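Local coordinates for 2-aminomuconate 6-semialdehyde dehydrogenase (PDB 4U3W), which probably catalyses the NAD-dependent oxidation of 2-aminomuconate 6-semialdehyde to 2-aminomuconate, as a member of the aldehyde dehydrogenase family, at residues C192-P197 with V221-H226; H89-G94 with A127-F132. All coordinates share one frame; numbering follows the deposited sequence.

Overall arrangement
Contact 2 comes first along the chain, pairing helix 81-96 with helix 114-138 across a largely helical connection that contains helix 99-110, and it closes before contact 1 opens. Contact 1 then joins strands 192-196 and 222-224, side by side in a mixed sheet and linked by helix 203-214. Their centres lie about 17 Å apart and their nearest atoms about 7 Å, so the two do not touch. Both pack against helix 175-188: A186 and F179 meet side chains of contact 1, whereas T180 and A184 meet F129 of contact 2. This helix therefore lies between the helix pair and the strand pair, touching both; the sheet probably belongs to the Rossmann-like cofactor-binding domain of this family.

Contact 1 (C192-P197 with V221-H226); sequences CVVAKP and VFNLIH
V221 starts the pairing by accepting the N-H of V193 at its carbonyl oxygen (V193 N to V221 O, 2.8 Å), while its CG2 lies against C192 SG. F222 turns its ring to the V193 and A195 side of the sheet, against A209 and M212. N223, on the V194 side, grips one oxygen twice: its backbone N reaches V193 O at 2.9 Å, and its ND2 reaches the same V193 O at 3.0 Å from the opposite face of that carbonyl. With CG beside the backbone N (chi1 -51°), the amide folds back to make this second bond; ND2 also bonds G220 O. Next, N223 O accepts A195 N at 2.9 Å. L224 CD1 presses on the proline ring, 3.5 Å from P197 CD, tighter than usual for two carbons. I225 N donates to A195 O at 3.0 Å, nearly straight at 168°, and its CD1 meets V194 CG1. H226 brings ND1 to P197 CG, and one water joins ND1 to P197 O; NE2 is hydrogen-bonded to T206 OG1. Alternating bonds and a 15° axis angle define a parallel pair, the two strands of a beta-alpha-beta unit. Strand 153-169 bonds the other edge of 192-196; helix 203-214 packs on F222 and L224, helix 175-188 on L224, A195 and V221, and helix 58-76 on C192 and N223.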
# COMPACT_ATOMS: atom_id res chain seq x y z
N CYS A 192 13.18 11.81 -20.45
CA CYS A 192 13.29 11.84 -21.89
C CYS A 192 13.76 10.47 -22.39
O CYS A 192 14.29 9.65 -21.64
CB CYS A 192 14.28 12.94 -22.35
SG CYS A 192 13.62 14.60 -21.79
N VAL A 193 13.59 10.23 -23.68
CA VAL A 193 13.79 8.89 -24.25
C VAL A 193 14.68 8.94 -25.53
O VAL A 193 14.48 9.81 -26.37
CB VAL A 193 12.40 8.26 -24.58
CG1 VAL A 193 12.50 7.15 -25.59
CG2 VAL A 193 11.65 7.81 -23.28
N VAL A 194 15.60 8.00 -25.68
CA VAL A 194 16.29 7.73 -26.91
C VAL A 194 16.02 6.26 -27.21
O VAL A 194 16.44 5.39 -26.44
CB VAL A 194 17.81 7.96 -26.82
CG1 VAL A 194 18.52 7.53 -28.18
CG2 VAL A 194 18.10 9.42 -26.51
N ALA A 195 15.28 6.01 -28.29
CA ALA A 195 14.76 4.69 -28.53
C ALA A 195 15.21 4.15 -29.87
O ALA A 195 15.08 4.81 -30.89
CB ALA A 195 13.22 4.71 -28.49
N LYS A 196 15.66 2.90 -29.86
CA LYS A 196 16.14 2.26 -31.09
C LYS A 196 15.35 0.99 -31.36
O LYS A 196 15.56 -0.01 -30.69
CB LYS A 196 17.61 1.87 -31.00
CG LYS A 196 18.10 1.39 -32.50
CD LYS A 196 19.16 0.38 -32.49
CE LYS A 196 18.75 -1.02 -32.32
NZ LYS A 196 18.32 -1.70 -33.57
N PRO A 197 14.43 1.03 -32.33
CA PRO A 197 13.64 -0.18 -32.64
C PRO A 197 14.48 -1.14 -33.45
O PRO A 197 15.58 -0.79 -33.96
CB PRO A 197 12.48 0.33 -33.47
CG PRO A 197 13.12 1.58 -34.24
CD PRO A 197 14.11 2.17 -33.21
N VAL A 221 12.41 15.43 -26.08
CA VAL A 221 11.78 14.55 -25.10
C VAL A 221 11.69 13.12 -25.62
O VAL A 221 12.01 12.19 -24.90
CB VAL A 221 10.35 15.09 -24.68
CG1 VAL A 221 9.60 14.06 -23.87
CG2 VAL A 221 10.49 16.42 -23.90
N PHE A 222 11.32 12.96 -26.90
CA PHE A 222 11.29 11.67 -27.54
C PHE A 222 12.22 11.68 -28.79
O PHE A 222 12.01 12.46 -29.71
CB PHE A 222 9.87 11.29 -27.97
CG PHE A 222 9.82 10.01 -28.75
CD1 PHE A 222 9.70 8.78 -28.09
CD2 PHE A 222 9.87 10.03 -30.15
CE1 PHE A 222 9.64 7.58 -28.80
CE2 PHE A 222 9.82 8.84 -30.86
CZ PHE A 222 9.71 7.62 -30.19
N ASN A 223 13.20 10.78 -28.82
CA ASN A 223 14.16 10.69 -29.95
C ASN A 223 14.18 9.26 -30.46
O ASN A 223 14.23 8.32 -29.68
CB ASN A 223 15.55 11.13 -29.53
CG ASN A 223 15.54 12.45 -28.85
OD1 ASN A 223 15.59 13.50 -29.48
ND2 ASN A 223 15.45 12.42 -27.54
N LEU A 224 14.09 9.11 -31.79
CA LEU A 224 14.12 7.81 -32.47
C LEU A 224 15.39 7.69 -33.28
O LEU A 224 15.71 8.57 -34.09
CB LEU A 224 12.92 7.67 -33.40
CG LEU A 224 12.90 6.34 -34.17
CD1 LEU A 224 12.46 5.24 -33.23
CD2 LEU A 224 11.85 6.48 -35.25
N ILE A 225 16.17 6.64 -33.05
CA ILE A 225 17.36 6.39 -33.86
C ILE A 225 17.25 5.01 -34.49
O ILE A 225 16.95 4.03 -33.78
CB ILE A 225 18.67 6.44 -33.05
CG1 ILE A 225 18.46 5.74 -31.70
CG2 ILE A 225 19.10 7.89 -32.81
CD1 ILE A 225 19.78 5.47 -30.95
N HIS A 226 17.47 4.93 -35.79
CA HIS A 226 17.43 3.65 -36.45
C HIS A 226 18.81 3.05 -36.61
O HIS A 226 19.85 3.78 -36.67
CB HIS A 226 16.81 3.74 -37.84
CG HIS A 226 15.33 3.98 -37.82
ND1 HIS A 226 14.41 3.06 -37.32
CD2 HIS A 226 14.59 5.05 -38.22
CE1 HIS A 226 13.19 3.52 -37.48
NE2 HIS A 226 13.27 4.73 -38.02
O HOH W 1 16.02 0.61 -36.65

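Contact 2 (H89-G94 with A127-F132); sequences HKIADG and ANFRTF
The R130 guanidinium carries A92 CB over the centre of one face, 3.4 Å above its plane, and receives H89 ND1 and D93 OD1 at its edge. The H89 ring is met at its own edge: R130 NH1 lies in the ring plane and donates to H89 ND1 at 3.2 Å. The two planes are only 23° apart, so ring and guanidinium are nearly coplanar. On the F129 ring, I91 CG2 sits over the centre of one face in a CH-pi contact, 3.9 Å from the centroid and 11° off the normal; the CG2 branch, which stands anti to the backbone N, is the one that reaches the ring.

D93 contributes a single oxygen to a forked salt bridge. R130 NH2 meets D93 OD1 at 2.9 Å, nearly along the C-O axis, and R130 NH1 meets the same D93 OD1 at 3.0 Å from above the carboxylate plane. A bend at chi2 (-142°) helps carry the arginine chain past H89, whose CE1 lies 3.8 Å from R130 CD. Beneath the polar groups, A92 CB and F129 CB pack at 4.0 Å, where the antiparallel helix segments run 8.4 Å apart at their axes.

L88 and I95 of helix 81-96 also touch F129, and E96 forms a salt bridge with R130 NH2. H89 NE2 is hydrogen-bonded to D134 OD1, so both ring nitrogens have partners. Acceptance of the R130 N-H at ND1 is consistent with an unprotonated ND1, and so with a neutral H89; the carboxylates of D93 and E96 probably help to offset the arginine charge beside the apolar I91, A92 and F129 packing.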
# COMPACT_ATOMS: atom_id res chain seq x y z
N HIS A 89 -2.27 10.79 -23.11
CA HIS A 89 -3.55 10.62 -23.76
C HIS A 89 -3.59 11.29 -25.13
O HIS A 89 -4.22 10.78 -26.04
CB HIS A 89 -4.69 11.16 -22.88
CG HIS A 89 -5.14 10.18 -21.84
ND1 HIS A 89 -5.85 9.04 -22.15
CD2 HIS A 89 -4.99 10.18 -20.49
CE1 HIS A 89 -6.10 8.37 -21.04
NE2 HIS A 89 -5.60 9.04 -20.02
N LYS A 90 -2.92 12.43 -25.29
CA LYS A 90 -2.85 13.06 -26.63
C LYS A 90 -2.14 12.14 -27.62
O LYS A 90 -2.52 12.06 -28.79
CB LYS A 90 -2.08 14.38 -26.58
CG LYS A 90 -2.93 15.60 -26.18
CD LYS A 90 -2.07 16.89 -26.20
CE LYS A 90 -2.35 17.78 -24.98
NZ LYS A 90 -3.56 18.66 -25.05
N ILE A 91 -1.09 11.49 -27.14
CA ILE A 91 -0.33 10.56 -28.01
C ILE A 91 -1.22 9.39 -28.38
O ILE A 91 -1.34 9.02 -29.53
CB ILE A 91 0.97 10.08 -27.30
CG1 ILE A 91 1.95 11.26 -27.15
CG2 ILE A 91 1.65 8.95 -28.11
CD1 ILE A 91 3.04 11.06 -26.06
N ALA A 92 -1.91 8.84 -27.37
CA ALA A 92 -2.84 7.75 -27.63
C ALA A 92 -3.89 8.14 -28.67
O ALA A 92 -4.14 7.39 -29.62
CB ALA A 92 -3.50 7.33 -26.31
N ASP A 93 -4.45 9.34 -28.53
CA ASP A 93 -5.43 9.84 -29.51
C ASP A 93 -4.84 9.94 -30.92
O ASP A 93 -5.52 9.66 -31.92
CB ASP A 93 -5.97 11.22 -29.08
CG ASP A 93 -6.87 11.16 -27.85
OD1 ASP A 93 -7.26 10.05 -27.45
OD2 ASP A 93 -7.14 12.21 -27.25
N GLY A 94 -3.59 10.39 -31.01
CA GLY A 94 -2.92 10.57 -32.30
C GLY A 94 -2.68 9.26 -33.04
O GLY A 94 -2.72 9.21 -34.29
N ALA A 127 -3.37 1.21 -25.71
CA ALA A 127 -3.75 1.01 -24.30
C ALA A 127 -2.58 1.23 -23.30
O ALA A 127 -2.82 1.63 -22.13
CB ALA A 127 -4.37 -0.41 -24.12
N ASN A 128 -1.35 0.94 -23.73
CA ASN A 128 -0.16 1.19 -22.90
C ASN A 128 -0.08 2.65 -22.51
O ASN A 128 0.18 2.95 -21.34
CB ASN A 128 1.13 0.80 -23.61
CG ASN A 128 1.38 -0.71 -23.60
OD1 ASN A 128 0.93 -1.41 -22.70
ND2 ASN A 128 2.08 -1.22 -24.64
N PHE A 129 -0.32 3.54 -23.48
CA PHE A 129 -0.25 4.98 -23.17
C PHE A 129 -1.38 5.38 -22.18
O PHE A 129 -1.10 6.08 -21.20
CB PHE A 129 -0.32 5.82 -24.45
CG PHE A 129 1.01 5.88 -25.18
CD1 PHE A 129 2.03 6.71 -24.74
CD2 PHE A 129 1.24 5.06 -26.27
CE1 PHE A 129 3.27 6.72 -25.40
CE2 PHE A 129 2.49 5.11 -26.94
CZ PHE A 129 3.48 5.93 -26.48
N ARG A 130 -2.61 4.88 -22.39
CA ARG A 130 -3.74 5.28 -21.52
C ARG A 130 -3.57 4.72 -20.11
O ARG A 130 -3.89 5.38 -19.11
CB ARG A 130 -5.09 4.82 -22.10
CG ARG A 130 -5.28 5.35 -23.52
CD ARG A 130 -6.70 5.76 -23.78
NE ARG A 130 -6.99 5.94 -25.18
CZ ARG A 130 -6.97 7.12 -25.79
NH1 ARG A 130 -6.65 8.23 -25.10
NH2 ARG A 130 -7.29 7.19 -27.08
N THR A 131 -3.04 3.50 -20.04
CA THR A 131 -2.84 2.87 -18.76
C THR A 131 -1.85 3.59 -17.88
O THR A 131 -2.11 3.86 -16.70
CB THR A 131 -2.37 1.42 -18.95
OG1 THR A 131 -3.48 0.67 -19.39
CG2 THR A 131 -1.89 0.83 -17.61
N PHE A 132 -0.68 3.90 -18.41
CA PHE A 132 0.28 4.58 -17.60
C PHE A 132 -0.09 6.03 -17.37
O PHE A 132 0.32 6.60 -16.37
CB PHE A 132 1.71 4.47 -18.21
CG PHE A 132 2.29 3.09 -18.03
CD1 PHE A 132 2.68 2.65 -16.78
CD2 PHE A 132 2.32 2.20 -19.09
CE1 PHE A 132 3.16 1.34 -16.60
CE2 PHE A 132 2.79 0.90 -18.92
CZ PHE A 132 3.23 0.49 -17.67